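Side-chain contacts in putative cobalamin synthesis related protein (Corynebacterium diphtheriae, PDB 2NPN), which binds S-adenosylmethionine and is probably a precorrin-6A synthase (deacetylating), a methyltransferase of cobalamin biosynthesis: residues 143-148 against 181-186; 155-158 against 162-165; 169-174 against 243-248; 212-217 against 228-233. All coordinates share one frame; numbering follows the deposited sequence.

Interaction 1 of 4, residues 143-148 against 181-186; sequences TAVQVL and NCVVML. With SAM (S-adenosylmethionine), chain C.
In this tetrapyrrole methylase the S-adenosylmethionine site is walled partly by the start of helix 144-152 and the end of strand 181-185, and V145 meets M185 and V183 just behind it. The short helix and strand axes approach to 10.3 Å at 122°, leaving room for one layer of side chains. Of the two V145 methyls CG2 makes the closer contacts with the strand: it lies 3.7 Å from SE of M185, a selenomethionine, and 3.8 Å from CG1 of V183. The M185 chain runs at about a right angle to V145 and bends at its last torsion (chi3 78°), bringing CE obliquely to the O4' edge of the ribose, 3.3 Å from O4'. A144 CB rests against the adenine near N9 and C4, so both sides of the contact also touch the cofactor. T143 is the N-cap: its OG1 accepts from Q146 N. The amide just after T143, A144 N, gives a nearly straight bond (175°) to the ligand carboxylate atom O, where the helix N-terminus would be expected to favour the negative charge. Across the pocket the ribose is gripped by backbone, L186 N donating to O2' at 3.0 Å and, more weakly, to O3'.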
loop_
_atom_site.group_PDB
_atom_site.type_symbol
_atom_site.label_atom_id
_atom_site.label_comp_id
_atom_site.label_asym_id
_atom_site.label_seq_id
_atom_site.Cartn_x
_atom_site.Cartn_y
_atom_site.Cartn_z
ATOM N N THR A 143 -2.808 3.143 6.434
ATOM C CA THR A 143 -2.259 3.526 5.143
ATOM C C THR A 143 -0.951 4.343 5.277
ATOM O O THR A 143 -0.661 4.925 6.318
ATOM C CB THR A 143 -3.273 4.418 4.356
ATOM O OG1 THR A 143 -3.390 5.694 5.006
ATOM C CG2 THR A 143 -4.665 3.763 4.172
ATOM N N ALA A 144 -0.173 4.393 4.200
ATOM C CA ALA A 144 1.040 5.203 4.173
ATOM C C ALA A 144 0.717 6.689 4.451
ATOM O O ALA A 144 1.484 7.420 5.078
ATOM C CB ALA A 144 1.747 5.032 2.817
ATOM N N VAL A 145 -0.430 7.145 3.943
ATOM C CA VAL A 145 -0.885 8.533 4.190
ATOM C C VAL A 145 -1.035 8.815 5.679
ATOM O O VAL A 145 -0.640 9.873 6.196
ATOM C CB VAL A 145 -2.248 8.795 3.483
ATOM C CG1 VAL A 145 -2.713 10.222 3.715
ATOM C CG2 VAL A 145 -2.170 8.470 1.978
ATOM N N GLN A 146 -1.658 7.884 6.385
ATOM C CA GLN A 146 -1.853 8.069 7.842
ATOM C C GLN A 146 -0.539 8.042 8.590
ATOM O O GLN A 146 -0.368 8.745 9.602
ATOM C CB GLN A 146 -2.786 6.976 8.354
ATOM C CG GLN A 146 -4.204 7.192 7.977
ATOM C CD GLN A 146 -5.024 5.945 8.286
ATOM O OE1 GLN A 146 -5.736 5.892 9.290
ATOM N NE2 GLN A 146 -4.927 4.945 7.439
ATOM N N VAL A 147 0.412 7.221 8.134
ATOM C CA VAL A 147 1.746 7.195 8.771
ATOM C C VAL A 147 2.473 8.523 8.470
ATOM O O VAL A 147 3.108 9.068 9.350
ATOM C CB VAL A 147 2.569 5.968 8.378
ATOM C CG1 VAL A 147 3.882 5.976 9.130
ATOM C CG2 VAL A 147 1.777 4.660 8.733
ATOM N N LEU A 148 2.371 9.046 7.253
ATOM C CA LEU A 148 3.017 10.316 6.927
ATOM C C LEU A 148 2.524 11.428 7.874
ATOM O O LEU A 148 3.307 12.188 8.461
ATOM C CB LEU A 148 2.707 10.710 5.468
ATOM C CG LEU A 148 3.304 12.079 5.086
ATOM C CD1 LEU A 148 4.801 12.012 4.755
ATOM C CD2 LEU A 148 2.551 12.660 3.864
ATOM N N ASN A 181 -4.302 21.421 -1.154
ATOM C CA ASN A 181 -4.144 20.425 -0.070
ATOM C C ASN A 181 -4.271 19.058 -0.706
ATOM O O ASN A 181 -5.387 18.537 -0.885
ATOM C CB ASN A 181 -5.199 20.665 0.956
ATOM C CG ASN A 181 -5.020 19.790 2.153
ATOM O OD1 ASN A 181 -3.964 19.867 2.775
ATOM N ND2 ASN A 181 -6.042 19.024 2.537
ATOM N N CYS A 182 -3.141 18.510 -1.097
ATOM C CA CYS A 182 -3.182 17.254 -1.776
ATOM C C CYS A 182 -2.120 16.321 -1.247
ATOM O O CYS A 182 -1.138 16.731 -0.647
ATOM C CB CYS A 182 -3.050 17.471 -3.266
ATOM S SG CYS A 182 -1.499 18.150 -3.805
ATOM N N VAL A 183 -2.420 15.046 -1.382
ATOM C CA VAL A 183 -1.507 13.951 -1.025
ATOM C C VAL A 183 -1.121 13.227 -2.310
ATOM O O VAL A 183 -1.992 12.919 -3.143
ATOM C CB VAL A 183 -2.180 12.967 -0.077
ATOM C CG1 VAL A 183 -1.237 11.757 0.204
ATOM C CG2 VAL A 183 -2.589 13.674 1.211
ATOM N N VAL A 184 0.164 12.960 -2.506
ATOM C CA VAL A 184 0.670 12.359 -3.723
ATOM C C VAL A 184 1.341 11.004 -3.411
ATOM O O VAL A 184 2.203 10.916 -2.532
ATOM C CB VAL A 184 1.642 13.246 -4.457
ATOM C CG1 VAL A 184 2.070 12.639 -5.775
ATOM C CG2 VAL A 184 1.078 14.663 -4.641
HETATM N N MSE A 185 0.851 9.991 -4.094
HETATM C CA MSE A 185 1.361 8.636 -4.010
HETATM C C MSE A 185 1.831 8.184 -5.393
HETATM O O MSE A 185 1.539 8.803 -6.418
HETATM C CB MSE A 185 0.264 7.684 -3.474
HETATM C CG MSE A 185 -0.272 8.166 -2.157
HETATM SE SE MSE A 185 -1.749 7.098 -1.413
HETATM C CE MSE A 185 -0.682 5.656 -0.734
ATOM N N LEU A 186 2.545 7.055 -5.427
ATOM C CA LEU A 186 2.925 6.449 -6.699
ATOM C C LEU A 186 3.755 7.430 -7.586
ATOM O O LEU A 186 3.735 7.318 -8.807
ATOM C CB LEU A 186 1.710 5.939 -7.449
ATOM C CG LEU A 186 0.991 4.785 -6.768
ATOM C CD1 LEU A 186 -0.332 4.500 -7.466
ATOM C CD2 LEU A 186 1.864 3.520 -6.836
HETATM N N SAM C . -2.571 0.177 -0.019
HETATM C CA SAM C . -1.384 1.031 0.288
HETATM C C SAM C . -1.662 1.977 1.441
HETATM O O SAM C . -0.748 2.754 1.828
HETATM O OXT SAM C . -2.770 1.935 2.010
HETATM C CB SAM C . -0.937 1.804 -0.967
HETATM C CG SAM C . -0.379 0.916 -2.080
HETATM S SD SAM C . 0.284 1.789 -3.541
HETATM C CE SAM C . 0.645 0.304 -4.522
HETATM C "C5'" SAM C . 2.037 2.183 -3.210
HETATM C "C4'" SAM C . 2.293 3.651 -2.831
HETATM O "O4'" SAM C . 1.980 3.834 -1.490
HETATM C "C3'" SAM C . 3.748 4.110 -2.942
HETATM O "O3'" SAM C . 4.097 4.482 -4.252
HETATM C "C2'" SAM C . 3.828 5.257 -1.971
HETATM O "O2'" SAM C . 3.182 6.392 -2.522
HETATM C "C1'" SAM C . 2.962 4.674 -0.875
HETATM N N9 SAM C . 3.735 3.920 0.136
HETATM C C8 SAM C . 3.498 2.607 0.510
HETATM N N7 SAM C . 4.316 2.255 1.505
HETATM C C5 SAM C . 5.060 3.357 1.821
HETATM C C6 SAM C . 6.011 3.602 2.801
HETATM N N6 SAM C . 6.403 2.646 3.681
HETATM N N1 SAM C . 6.589 4.864 2.875
HETATM C C2 SAM C . 6.158 5.871 2.032
HETATM N N3 SAM C . 5.215 5.637 1.068
HETATM C C4 SAM C . 4.648 4.410 0.969
#

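Interaction 2 of 4, residues 155-158 against 162-165; sequences LINR and AIHI
I163 buries the largest area here, laying its branched chain across I156 at about a right angle and against N157. Two pairs of carbons meet: CD1 of I163 sits 3.6 Å from CG2 of I156, while CG2 of I163 touches CD1 of I156 at 3.9 Å. The I156 chain runs out extended through CG1 to CD1 (chi1 -157°), which sets both its branches against the same flank of I163. The CG1 methylene of I163 packs on the main chain as well, near I156 O, and lies 3.9 Å from N157 CB. The pairing closes a surface turn between helix 144-152 and strand 164-167, the outermost strand of the mixed sheet in the C-terminal half of the molecule. Its two arms are tied to the next strand by N181, whose ND2 donates to both I156 O and A162 O. N157 meets I163 through its aliphatic part, and its amide faces other partners: ND2 donates to R158 O at 3.0 Å with an angle of 166°. The oxygen lies almost in the amide plane of N157, but the donor stands well above the carbonyl plane, 65° out of it. ND2 also bonds a glycerol, probably from the crystallisation liquor.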
loop_
_atom_site.group_PDB
_atom_site.type_symbol
_atom_site.label_atom_id
_atom_site.label_comp_id
_atom_site.label_asym_id
_atom_site.label_seq_id
_atom_site.Cartn_x
_atom_site.Cartn_y
_atom_site.Cartn_z
ATOM N N LEU A 155 -2.212 17.625 10.677
ATOM C CA LEU A 155 -3.540 17.305 10.178
ATOM C C LEU A 155 -3.492 17.186 8.653
ATOM O O LEU A 155 -2.696 17.876 7.967
ATOM C CB LEU A 155 -4.540 18.389 10.609
ATOM C CG LEU A 155 -4.633 18.551 12.146
ATOM C CD1 LEU A 155 -5.390 19.814 12.606
ATOM C CD2 LEU A 155 -5.205 17.277 12.762
ATOM N N ILE A 156 -4.334 16.322 8.114
ATOM C CA ILE A 156 -4.402 16.108 6.660
ATOM C C ILE A 156 -5.190 17.207 5.964
ATOM O O ILE A 156 -5.154 17.334 4.734
ATOM C CB ILE A 156 -4.986 14.673 6.318
ATOM C CG1 ILE A 156 -4.548 14.241 4.926
ATOM C CG2 ILE A 156 -6.495 14.621 6.460
ATOM C CD1 ILE A 156 -5.078 12.833 4.487
ATOM N N ASN A 157 -5.912 18.006 6.740
ATOM C CA ASN A 157 -6.702 19.115 6.195
ATOM C C ASN A 157 -6.636 20.328 7.109
ATOM O O ASN A 157 -6.500 20.187 8.323
ATOM C CB ASN A 157 -8.174 18.688 6.057
ATOM C CG ASN A 157 -8.791 18.235 7.379
ATOM O OD1 ASN A 157 -8.614 17.081 7.764
ATOM N ND2 ASN A 157 -9.503 19.133 8.085
ATOM N N ARG A 158 -6.794 21.523 6.537
ATOM C CA ARG A 158 -7.175 22.701 7.344
ATOM C C ARG A 158 -8.689 22.672 7.555
ATOM O O ARG A 158 -9.407 21.875 6.921
ATOM C CB ARG A 158 -6.732 23.982 6.633
ATOM C CG ARG A 158 -5.230 24.050 6.560
ATOM C CD ARG A 158 -4.746 25.236 5.773
ATOM N NE ARG A 158 -4.837 24.992 4.332
ATOM C CZ ARG A 158 -4.214 25.727 3.409
ATOM N NH1 ARG A 158 -3.548 26.806 3.770
ATOM N NH2 ARG A 158 -4.297 25.412 2.097
ATOM N N ALA A 162 -11.009 20.450 1.622
ATOM C CA ALA A 162 -10.962 19.185 0.923
ATOM C C ALA A 162 -9.574 18.583 0.926
ATOM O O ALA A 162 -8.595 19.321 1.069
ATOM C CB ALA A 162 -11.440 19.374 -0.567
ATOM N N ILE A 163 -9.501 17.263 0.737
ATOM C CA ILE A 163 -8.284 16.531 0.689
ATOM C C ILE A 163 -8.254 15.821 -0.663
ATOM O O ILE A 163 -9.119 15.015 -0.921
ATOM C CB ILE A 163 -8.198 15.468 1.769
ATOM C CG1 ILE A 163 -8.304 16.117 3.148
ATOM C CG2 ILE A 163 -6.898 14.707 1.626
ATOM C CD1 ILE A 163 -9.150 15.357 4.066
ATOM N N HIS A 164 -7.289 16.129 -1.501
ATOM C CA HIS A 164 -7.235 15.501 -2.804
ATOM C C HIS A 164 -6.070 14.509 -2.796
ATOM O O HIS A 164 -4.919 14.930 -2.744
ATOM C CB HIS A 164 -7.027 16.564 -3.859
ATOM C CG HIS A 164 -7.242 16.066 -5.242
ATOM N ND1 HIS A 164 -8.501 15.872 -5.755
ATOM C CD2 HIS A 164 -6.372 15.695 -6.198
ATOM C CE1 HIS A 164 -8.390 15.395 -6.986
ATOM N NE2 HIS A 164 -7.102 15.270 -7.269
ATOM N N ILE A 165 -6.345 13.232 -2.938
ATOM C CA ILE A 165 -5.315 12.220 -2.971
ATOM C C ILE A 165 -5.166 11.781 -4.426
ATOM O O ILE A 165 -6.162 11.442 -5.106
ATOM C CB ILE A 165 -5.680 11.017 -2.102
ATOM C CG1 ILE A 165 -6.042 11.407 -0.659
ATOM C CG2 ILE A 165 -4.575 9.928 -2.152
ATOM C CD1 ILE A 165 -6.553 10.280 0.202
#

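Interaction 3 of 4, residues 169-174 against 243-248; sequences RNLPET and DTYLLR. With SAM (S-adenosylmethionine), chain C.
The apolar pair of this contact is L171 with L247, whose methyls CD2 and CD1 lie 4.0 Å apart. L171 has CG anti to its backbone N (chi1 -170°), which drops the isobutyl group from the 3-10 turn 171-173 onto the strand. The same L171 CD2 is in van der Waals contact with OH of Y245 at 3.9 Å; Y245 comes from the opposite direction, and CG of L247 stands at the edge of its ring, in plane. Among the polar groups, the Y245 hydroxyl has its hydrogen-bond partner in D187 OD2. The turn is pinned by T174, whose OG1 donates to N170 O at 2.8 Å from above the carbonyl plane. At the start of the strand, ligand bonds take over: T244 OG1 donates to adenine N3 at 2.8 Å, and D243 O receives the ribose O2' hydroxyl at 2.8 Å, which fixes base and sugar together. Strand 243-249 lies between strands 181-185 and 200-206 in the mixed sheet of the C-terminal half; the turn packs on one face, where V195 of helix 192-195 touches both L171 and L247 and W192 meets the Y245 ring edge-to-face.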
loop_
_atom_site.group_PDB
_atom_site.type_symbol
_atom_site.label_atom_id
_atom_site.label_comp_id
_atom_site.label_asym_id
_atom_site.label_seq_id
_atom_site.Cartn_x
_atom_site.Cartn_y
_atom_site.Cartn_z
ATOM N N ARG A 169 1.680 10.843 -11.566
ATOM C CA ARG A 169 1.281 10.998 -12.964
ATOM C C ARG A 169 0.144 12.026 -13.127
ATOM O O ARG A 169 0.157 12.826 -14.073
ATOM C CB ARG A 169 0.888 9.624 -13.522
ATOM C CG ARG A 169 0.312 9.582 -14.908
ATOM C CD ARG A 169 -0.029 8.132 -15.285
ATOM N NE ARG A 169 -0.391 7.970 -16.700
ATOM C CZ ARG A 169 0.339 7.354 -17.644
ATOM N NH1 ARG A 169 1.526 6.789 -17.383
ATOM N NH2 ARG A 169 -0.127 7.290 -18.883
ATOM N N ASN A 170 -0.848 11.997 -12.230
ATOM C CA ASN A 170 -1.995 12.907 -12.317
ATOM C C ASN A 170 -1.668 14.342 -11.833
ATOM O O ASN A 170 -2.427 15.268 -12.118
ATOM C CB ASN A 170 -3.167 12.432 -11.406
ATOM C CG ASN A 170 -3.820 11.133 -11.858
ATOM O OD1 ASN A 170 -3.682 10.710 -13.015
ATOM N ND2 ASN A 170 -4.571 10.503 -10.932
ATOM N N LEU A 171 -0.587 14.504 -11.066
ATOM C CA LEU A 171 -0.359 15.783 -10.341
ATOM C C LEU A 171 -0.282 17.004 -11.276
ATOM O O LEU A 171 -0.907 18.040 -10.987
ATOM C CB LEU A 171 0.890 15.719 -9.425
ATOM C CG LEU A 171 1.033 16.927 -8.480
ATOM C CD1 LEU A 171 -0.207 17.149 -7.561
ATOM C CD2 LEU A 171 2.338 16.859 -7.704
ATOM N N PRO A 172 0.503 16.908 -12.362
ATOM C CA PRO A 172 0.542 18.060 -13.277
ATOM C C PRO A 172 -0.798 18.484 -13.866
ATOM O O PRO A 172 -0.937 19.668 -14.207
ATOM C CB PRO A 172 1.458 17.584 -14.403
ATOM C CG PRO A 172 2.316 16.546 -13.822
ATOM C CD PRO A 172 1.415 15.836 -12.817
ATOM N N GLU A 173 -1.745 17.546 -14.026
ATOM C CA GLU A 173 -3.078 17.833 -14.552
ATOM C C GLU A 173 -4.108 18.194 -13.473
ATOM O O GLU A 173 -5.259 18.505 -13.785
ATOM C CB GLU A 173 -3.607 16.648 -15.394
ATOM C CG GLU A 173 -2.784 16.305 -16.632
ATOM C CD GLU A 173 -1.577 15.402 -16.369
ATOM O OE1 GLU A 173 -1.370 14.972 -15.210
ATOM O OE2 GLU A 173 -0.839 15.125 -17.348
ATOM N N THR A 174 -3.691 18.187 -12.208
ATOM C CA THR A 174 -4.574 18.476 -11.094
ATOM C C THR A 174 -4.830 19.992 -10.969
ATOM O O THR A 174 -3.912 20.788 -11.142
ATOM C CB THR A 174 -3.961 17.923 -9.793
ATOM O OG1 THR A 174 -3.716 16.515 -9.981
ATOM C CG2 THR A 174 -4.887 18.152 -8.555
ATOM N N ASP A 243 7.817 6.702 -1.591
ATOM C CA ASP A 243 7.589 7.939 -0.869
ATOM C C ASP A 243 6.117 8.338 -0.956
ATOM O O ASP A 243 5.403 7.973 -1.919
ATOM C CB ASP A 243 8.501 9.110 -1.305
ATOM C CG ASP A 243 8.307 9.561 -2.802
ATOM O OD1 ASP A 243 7.761 8.781 -3.617
ATOM O OD2 ASP A 243 8.764 10.683 -3.192
ATOM N N THR A 244 5.699 9.156 0.011
ATOM C CA THR A 244 4.361 9.759 -0.009
ATOM C C THR A 244 4.592 11.181 0.489
ATOM O O THR A 244 5.463 11.421 1.346
ATOM C CB THR A 244 3.379 8.993 0.947
ATOM O OG1 THR A 244 3.245 7.613 0.557
ATOM C CG2 THR A 244 1.946 9.588 0.942
ATOM N N TYR A 245 3.844 12.137 -0.048
ATOM C CA TYR A 245 4.024 13.517 0.402
ATOM C C TYR A 245 2.692 14.256 0.357
ATOM O O TYR A 245 1.787 13.875 -0.362
ATOM C CB TYR A 245 5.131 14.223 -0.357
ATOM C CG TYR A 245 5.024 14.243 -1.876
ATOM C CD1 TYR A 245 4.510 15.360 -2.547
ATOM C CD2 TYR A 245 5.538 13.206 -2.670
ATOM C CE1 TYR A 245 4.434 15.414 -3.958
ATOM C CE2 TYR A 245 5.475 13.278 -4.045
ATOM C CZ TYR A 245 4.935 14.395 -4.695
ATOM O OH TYR A 245 4.939 14.455 -6.103
ATOM N N LEU A 246 2.635 15.351 1.116
ATOM C CA LEU A 246 1.454 16.202 1.187
ATOM C C LEU A 246 1.919 17.604 0.798
ATOM O O LEU A 246 2.933 18.060 1.321
ATOM C CB LEU A 246 0.848 16.214 2.599
ATOM C CG LEU A 246 -0.498 16.914 2.732
ATOM C CD1 LEU A 246 -1.309 16.254 3.929
ATOM C CD2 LEU A 246 -0.352 18.395 2.872
ATOM N N LEU A 247 1.255 18.216 -0.162
ATOM C CA LEU A 247 1.512 19.609 -0.597
ATOM C C LEU A 247 0.348 20.436 -0.117
ATOM O O LEU A 247 -0.812 20.059 -0.218
ATOM C CB LEU A 247 1.568 19.680 -2.121
ATOM C CG LEU A 247 2.682 18.882 -2.816
ATOM C CD1 LEU A 247 2.597 19.073 -4.391
ATOM C CD2 LEU A 247 4.006 19.227 -2.304
ATOM N N ARG A 248 0.678 21.583 0.435
ATOM C CA ARG A 248 -0.319 22.519 0.952
ATOM C C ARG A 248 0.094 23.921 0.568
ATOM O O ARG A 248 1.234 24.320 0.804
ATOM C CB ARG A 248 -0.462 22.385 2.459
ATOM C CG ARG A 248 -1.569 23.203 3.067
ATOM C CD ARG A 248 -1.863 22.809 4.510
ATOM N NE ARG A 248 -2.472 21.470 4.585
ATOM C CZ ARG A 248 -2.467 20.644 5.637
ATOM N NH1 ARG A 248 -1.909 20.996 6.808
ATOM N NH2 ARG A 248 -3.019 19.453 5.539
HETATM N N SAM C . -2.571 0.177 -0.019
HETATM C CA SAM C . -1.384 1.031 0.288
HETATM C C SAM C . -1.662 1.977 1.441
HETATM O O SAM C . -0.748 2.754 1.828
HETATM O OXT SAM C . -2.770 1.935 2.010
HETATM C CB SAM C . -0.937 1.804 -0.967
HETATM C CG SAM C . -0.379 0.916 -2.080
HETATM S SD SAM C . 0.284 1.789 -3.541
HETATM C CE SAM C . 0.645 0.304 -4.522
HETATM C "C5'" SAM C . 2.037 2.183 -3.210
HETATM C "C4'" SAM C . 2.293 3.651 -2.831
HETATM O "O4'" SAM C . 1.980 3.834 -1.490
HETATM C "C3'" SAM C . 3.748 4.110 -2.942
HETATM O "O3'" SAM C . 4.097 4.482 -4.252
HETATM C "C2'" SAM C . 3.828 5.257 -1.971
HETATM O "O2'" SAM C . 3.182 6.392 -2.522
HETATM C "C1'" SAM C . 2.962 4.674 -0.875
HETATM N N9 SAM C . 3.735 3.920 0.136
HETATM C C8 SAM C . 3.498 2.607 0.510
HETATM N N7 SAM C . 4.316 2.255 1.505
HETATM C C5 SAM C . 5.060 3.357 1.821
HETATM C C6 SAM C . 6.011 3.602 2.801
HETATM N N6 SAM C . 6.403 2.646 3.681
HETATM N N1 SAM C . 6.589 4.864 2.875
HETATM C C2 SAM C . 6.158 5.871 2.032
HETATM N N3 SAM C . 5.215 5.637 1.068
HETATM C C4 SAM C . 4.648 4.410 0.969
#

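Interaction 4 of 4, residues 212-217 against 228-233; sequences QQVLRK and AELKQQ
Strand 214-217 runs across the face of the sheet that helix 220-238 packs on, with V214 CA and L230 CA, the nearest pair, 9.7 Å apart. This is the outer edge of the mixed sheet in the C-terminal half of this tetrapyrrole methylase, where a helix packs over its edge strand. L230 carries the helix side of the contact: with chi1 at 177° the leucine stands straight off the helix, and CD2 rests on V214 and R216 together. CD2 touches CG1 of V214 at 4.0 Å, the two chains meeting at a slant. Next to it CD2 lies over one face of the R216 guanidinium, 3.4 Å above the plane and shifted toward the rim, with CD2 to NE at 3.7 Å. The arginine thus offers its flat face to a hydrocarbon while NH1 bonds in another direction. The bend at chi2 (-67°) turns the outward-running chain so that the guanidinium lies flat against L230. W204 of the adjoining strand 200-206 touches both R216 and L230, extending the packing inward. What holds the guanidinium's rotation is a bond in its own plane, though above that of the carbonyl: R216 NH1 donates to L215 O at 2.9 Å, with an N-H...O angle of 160°.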
loop_
_atom_site.group_PDB
_atom_site.type_symbol
_atom_site.label_atom_id
_atom_site.label_comp_id
_atom_site.label_asym_id
_atom_site.label_seq_id
_atom_site.Cartn_x
_atom_site.Cartn_y
_atom_site.Cartn_z
ATOM N N GLN A 212 14.212 2.417 8.448
ATOM C CA GLN A 212 14.902 3.245 7.462
ATOM C C GLN A 212 14.034 4.445 7.066
ATOM O O GLN A 212 14.298 5.093 6.039
ATOM C CB GLN A 212 15.259 2.434 6.213
ATOM C CG GLN A 212 16.171 1.237 6.478
ATOM C CD GLN A 212 16.044 0.158 5.407
ATOM O OE1 GLN A 212 15.164 0.225 4.535
ATOM N NE2 GLN A 212 16.915 -0.844 5.471
ATOM N N GLN A 213 13.001 4.736 7.860
ATOM C CA GLN A 213 12.196 5.943 7.616
ATOM C C GLN A 213 13.019 7.238 7.503
ATOM O O GLN A 213 13.906 7.509 8.316
ATOM C CB GLN A 213 11.132 6.131 8.710
ATOM C CG GLN A 213 10.296 7.391 8.612
ATOM C CD GLN A 213 9.264 7.421 9.703
ATOM O OE1 GLN A 213 8.286 6.690 9.635
ATOM N NE2 GLN A 213 9.481 8.268 10.727
ATOM N N VAL A 214 12.676 8.048 6.507
ATOM C CA VAL A 214 13.254 9.365 6.307
ATOM C C VAL A 214 12.151 10.364 6.088
ATOM O O VAL A 214 11.243 10.115 5.263
ATOM C CB VAL A 214 14.207 9.381 5.078
ATOM C CG1 VAL A 214 14.843 10.727 4.944
ATOM C CG2 VAL A 214 15.255 8.287 5.180
ATOM N N LEU A 215 12.204 11.458 6.854
ATOM C CA LEU A 215 11.221 12.540 6.785
ATOM C C LEU A 215 11.899 13.822 6.375
ATOM O O LEU A 215 13.012 14.100 6.790
ATOM C CB LEU A 215 10.544 12.777 8.129
ATOM C CG LEU A 215 9.859 11.568 8.766
ATOM C CD1 LEU A 215 9.306 12.006 10.170
ATOM C CD2 LEU A 215 8.755 10.995 7.876
ATOM N N ARG A 216 11.207 14.608 5.567
ATOM C CA ARG A 216 11.628 15.979 5.242
ATOM C C ARG A 216 10.384 16.850 5.173
ATOM O O ARG A 216 9.320 16.391 4.787
ATOM C CB ARG A 216 12.351 16.070 3.894
ATOM C CG ARG A 216 13.663 15.307 3.821
ATOM C CD ARG A 216 14.686 15.946 4.739
ATOM N NE ARG A 216 16.017 15.364 4.548
ATOM C CZ ARG A 216 16.495 14.321 5.210
ATOM N NH1 ARG A 216 15.809 13.743 6.171
ATOM N NH2 ARG A 216 17.733 13.887 4.930
ATOM N N LYS A 217 10.544 18.115 5.550
ATOM C CA LYS A 217 9.506 19.100 5.392
ATOM C C LYS A 217 10.056 20.508 5.165
ATOM O O LYS A 217 11.146 20.855 5.616
ATOM C CB LYS A 217 8.572 19.129 6.586
ATOM C CG LYS A 217 9.186 19.678 7.855
ATOM C CD LYS A 217 8.151 19.775 8.973
ATOM C CE LYS A 217 8.722 20.361 10.234
ATOM N NZ LYS A 217 9.773 19.445 10.723
ATOM N N ALA A 228 14.670 16.012 -4.018
ATOM C CA ALA A 228 14.835 15.312 -5.302
ATOM C C ALA A 228 16.173 14.569 -5.277
ATOM O O ALA A 228 16.219 13.397 -5.660
ATOM C CB ALA A 228 14.723 16.278 -6.482
ATOM N N GLU A 229 17.221 15.214 -4.761
ATOM C CA GLU A 229 18.565 14.628 -4.710
ATOM C C GLU A 229 18.540 13.443 -3.738
ATOM O O GLU A 229 19.075 12.365 -4.039
ATOM C CB GLU A 229 19.625 15.652 -4.251
ATOM C CG GLU A 229 19.825 16.887 -5.138
ATOM C CD GLU A 229 20.341 18.107 -4.334
ATOM O OE1 GLU A 229 20.800 17.903 -3.172
ATOM O OE2 GLU A 229 20.303 19.266 -4.847
ATOM N N LEU A 230 17.913 13.649 -2.575
ATOM C CA LEU A 230 17.822 12.641 -1.537
ATOM C C LEU A 230 17.107 11.407 -2.090
ATOM O O LEU A 230 17.518 10.265 -1.875
ATOM C CB LEU A 230 17.047 13.201 -0.331
ATOM C CG LEU A 230 16.801 12.224 0.811
ATOM C CD1 LEU A 230 18.105 11.710 1.473
ATOM C CD2 LEU A 230 15.927 12.943 1.804
ATOM N N LYS A 231 16.016 11.627 -2.810
ATOM C CA LYS A 231 15.195 10.493 -3.287
ATOM C C LYS A 231 16.035 9.613 -4.245
ATOM O O LYS A 231 16.019 8.379 -4.155
ATOM C CB LYS A 231 13.911 11.037 -3.942
ATOM C CG LYS A 231 12.969 9.968 -4.512
ATOM C CD LYS A 231 11.710 10.552 -5.016
ATOM C CE LYS A 231 10.720 9.521 -5.517
ATOM N NZ LYS A 231 9.425 10.145 -5.774
ATOM N N GLN A 232 16.820 10.244 -5.101
ATOM C CA GLN A 232 17.693 9.503 -6.005
ATOM C C GLN A 232 18.785 8.753 -5.246
ATOM O O GLN A 232 19.074 7.605 -5.573
ATOM C CB GLN A 232 18.277 10.439 -7.057
ATOM C CG GLN A 232 17.284 10.742 -8.162
ATOM C CD GLN A 232 17.599 12.027 -8.904
ATOM O OE1 GLN A 232 17.463 13.122 -8.354
ATOM N NE2 GLN A 232 18.014 11.901 -10.158
ATOM N N GLN A 233 19.400 9.414 -4.256
ATOM C CA GLN A 233 20.434 8.821 -3.408
ATOM C C GLN A 233 19.883 7.537 -2.752
ATOM O O GLN A 233 20.492 6.461 -2.841
ATOM C CB GLN A 233 20.913 9.837 -2.343
ATOM C CG GLN A 233 21.680 11.083 -2.916
ATOM C CD GLN A 233 21.844 12.310 -1.955
ATOM O OE1 GLN A 233 21.336 12.345 -0.814
ATOM N NE2 GLN A 233 22.605 13.317 -2.429
#

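Interactions 1 and 3 are buried and interactions 2 and 4 lie at the surface, yet all four reach one mixed sheet. Strands 181-185 and 243-249, neighbours in its interior, carry interactions 1 and 3, and both touch S-adenosylmethionine; their hydrocarbon contacts sit beside polar grips on the ligand. The entry to one outermost strand serves interaction 2 and the other outermost strand interaction 4; one apolar residue packs on an isoleucine and an asparagine in the first and on a valine and a guanidinium face in the second. Polar ties connect them: N181 and R248 bind the turn of interaction 2 to the inner strands, and K231 NZ, beside interaction 4, forms a 2.7 Å salt bridge with D243 OD2 of interaction 3.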